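Local coordinates for GTN Reductase (Agrobacterium tumefaciens, PDB 5N6G), which probably reduces activated carbon-carbon double bonds as an FMN-dependent ene-reductase of the Old Yellow Enzyme family, with NADH or NADPH as the likely electron donor, at residues V325-A330 / P335-R340. Numbering follows the deposited sequence.
Sequences VAFGKA and PDLVRR. With FMN (flavin mononucleotide), chain B.
L337 reaches F327 and A330 through a single methyl group in a wholly apolar join. Its CD2 lies 3.9 Å from F327 CB and 4.0 Å from A330 CB, and also touches the ring at CG and CD2, meeting it obliquely. CG of L337 stands anti to the backbone N (chi1 -180°), which extends the branch from the first turn of helix 337-343 toward the end of strand 324-327, across the F327 side chain at about a right angle. Leucine suits this place because its branch is long enough to carry one methyl, CD2, to both F327 and A330. The small A330 offers just a methyl here, its CA 7.2 Å from that of L337. V325 CG1 sits over one face of the F327 ring, toward its rim, and I19 and A313 add further apolar contacts from strand 19-21 and helix 310-318.

Polar bonds lie on both flanks of this apolar join. Within segment 335-340, R340 NE gives D336 OD1 a nearly straight hydrogen bond of 2.9 Å (166°), part of a salt bridge; the oxygen lies in the guanidinium plane but is approached from above the carboxylate plane. D336 OD2 also accepts from the backbone of L369, tying the C-terminal tail to this helix start.

On the flavin side, G328 N donates to FMN O3P over 2.8 Å and K329 N to FMN O2P over 2.9 Å. G328, with no side chain, lies close against the ribityl chain near FMN O4'. The K329 chain bends at its last two torsions, bringing NZ back to FMN O2P at 2.8 Å, where its charge suits the phosphate. Backbone amides at the turn from the eighth strand into a short helix form part of the phosphate-binding site characteristic of FMN-dependent TIM barrels, here with L337 packing behind it.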
# COMPACT_ATOMS: atom_id res chain seq x y z
N VAL A 325 0.79 -11.22 9.58
CA VAL A 325 0.63 -11.63 8.18
C VAL A 325 -0.57 -10.88 7.60
O VAL A 325 -1.65 -10.85 8.20
CB VAL A 325 0.43 -13.15 8.05
CG1 VAL A 325 0.08 -13.51 6.61
CG2 VAL A 325 1.70 -13.90 8.51
N ALA A 326 -0.35 -10.26 6.45
CA ALA A 326 -1.39 -9.57 5.71
C ALA A 326 -1.86 -10.46 4.58
O ALA A 326 -1.05 -10.99 3.81
CB ALA A 326 -0.89 -8.24 5.17
N PHE A 327 -3.17 -10.62 4.48
CA PHE A 327 -3.81 -11.43 3.46
C PHE A 327 -4.56 -10.51 2.52
O PHE A 327 -5.30 -9.64 2.99
CB PHE A 327 -4.80 -12.42 4.06
CG PHE A 327 -4.18 -13.42 5.02
CD1 PHE A 327 -3.77 -14.65 4.57
CD2 PHE A 327 -4.08 -13.13 6.37
CE1 PHE A 327 -3.25 -15.60 5.45
CE2 PHE A 327 -3.55 -14.06 7.26
CZ PHE A 327 -3.15 -15.29 6.80
N GLY A 328 -4.41 -10.73 1.22
CA GLY A 328 -5.12 -9.95 0.22
C GLY A 328 -6.33 -10.69 -0.32
O GLY A 328 -7.46 -10.45 0.11
N LYS A 329 -6.12 -11.62 -1.25
CA LYS A 329 -7.25 -12.27 -1.91
C LYS A 329 -8.14 -13.01 -0.93
O LYS A 329 -9.36 -13.06 -1.11
CB LYS A 329 -6.74 -13.21 -3.00
CG LYS A 329 -6.13 -12.45 -4.19
CD LYS A 329 -5.77 -13.37 -5.33
CE LYS A 329 -4.61 -14.27 -4.97
NZ LYS A 329 -3.38 -13.53 -4.59
N ALA A 330 -7.58 -13.56 0.14
CA ALA A 330 -8.42 -14.26 1.10
C ALA A 330 -9.37 -13.31 1.81
O ALA A 330 -10.49 -13.71 2.18
CB ALA A 330 -7.57 -15.02 2.12
N PRO A 335 -15.05 -12.19 4.58
CA PRO A 335 -15.12 -11.04 5.50
C PRO A 335 -14.73 -11.42 6.91
O PRO A 335 -14.05 -10.65 7.60
CB PRO A 335 -16.59 -10.61 5.39
CG PRO A 335 -17.32 -11.80 4.87
CD PRO A 335 -16.35 -12.52 3.98
N ASP A 336 -15.14 -12.61 7.36
CA ASP A 336 -14.78 -13.14 8.68
C ASP A 336 -13.60 -14.09 8.60
O ASP A 336 -13.60 -15.16 9.19
CB ASP A 336 -15.98 -13.82 9.32
CG ASP A 336 -16.55 -14.96 8.49
OD1 ASP A 336 -16.25 -15.07 7.28
OD2 ASP A 336 -17.33 -15.76 9.05
N LEU A 337 -12.57 -13.69 7.84
CA LEU A 337 -11.37 -14.51 7.71
C LEU A 337 -10.79 -14.85 9.08
O LEU A 337 -10.32 -15.98 9.29
CB LEU A 337 -10.32 -13.78 6.87
CG LEU A 337 -9.02 -14.55 6.66
CD1 LEU A 337 -9.27 -15.87 5.92
CD2 LEU A 337 -8.04 -13.70 5.90
N VAL A 338 -10.79 -13.90 10.01
CA VAL A 338 -10.19 -14.14 11.32
C VAL A 338 -10.85 -15.33 12.00
O VAL A 338 -10.17 -16.27 12.45
CB VAL A 338 -10.27 -12.87 12.19
CG1 VAL A 338 -9.87 -13.18 13.63
CG2 VAL A 338 -9.37 -11.78 11.64
N ARG A 339 -12.18 -15.33 12.07
CA ARG A 339 -12.89 -16.45 12.69
C ARG A 339 -12.66 -17.75 11.94
O ARG A 339 -12.48 -18.81 12.55
CB ARG A 339 -14.38 -16.12 12.75
CG ARG A 339 -15.22 -17.21 13.43
CD ARG A 339 -16.69 -16.88 13.36
NE ARG A 339 -17.51 -18.04 13.70
CZ ARG A 339 -18.79 -18.18 13.36
NH1 ARG A 339 -19.40 -17.22 12.67
NH2 ARG A 339 -19.46 -19.27 13.70
N ARG A 340 -12.68 -17.71 10.60
CA ARG A 340 -12.44 -18.92 9.83
C ARG A 340 -11.06 -19.49 10.12
O ARG A 340 -10.90 -20.70 10.30
CB ARG A 340 -12.60 -18.64 8.34
CG ARG A 340 -14.06 -18.45 7.88
CD ARG A 340 -14.12 -17.93 6.43
NE ARG A 340 -15.49 -17.58 6.05
CZ ARG A 340 -16.32 -18.34 5.36
NH1 ARG A 340 -15.96 -19.55 4.97
NH2 ARG A 340 -17.54 -17.89 5.08
N1 FMN B . -1.28 -3.74 -3.17
C2 FMN B . -1.14 -2.47 -2.67
O2 FMN B . -0.10 -2.11 -2.07
N3 FMN B . -2.17 -1.56 -2.81
C4 FMN B . -3.36 -1.80 -3.46
O4 FMN B . -4.24 -0.93 -3.49
C4A FMN B . -3.50 -3.13 -4.01
N5 FMN B . -4.62 -3.44 -4.61
C5A FMN B . -4.80 -4.76 -4.99
C6 FMN B . -6.02 -5.13 -5.52
C7 FMN B . -6.30 -6.46 -5.81
C7M FMN B . -7.66 -6.82 -6.36
C8 FMN B . -5.33 -7.44 -5.57
C8M FMN B . -5.62 -8.90 -5.81
C9 FMN B . -4.09 -7.08 -5.05
C9A FMN B . -3.83 -5.74 -4.75
N10 FMN B . -2.62 -5.35 -4.13
C10 FMN B . -2.42 -4.05 -3.77
C1' FMN B . -1.69 -6.40 -3.70
C2' FMN B . -2.16 -7.06 -2.41
O2' FMN B . -2.14 -6.13 -1.33
C3' FMN B . -1.34 -8.29 -2.03
O3' FMN B . 0.04 -7.94 -1.94
C4' FMN B . -1.47 -9.45 -3.02
O4' FMN B . -2.85 -9.75 -3.25
C5' FMN B . -0.71 -10.68 -2.56
O5' FMN B . -1.25 -11.18 -1.32
P FMN B . -2.21 -12.48 -1.19
O1P FMN B . -1.38 -13.65 -1.68
O2P FMN B . -3.38 -12.21 -2.12
O3P FMN B . -2.57 -12.54 0.25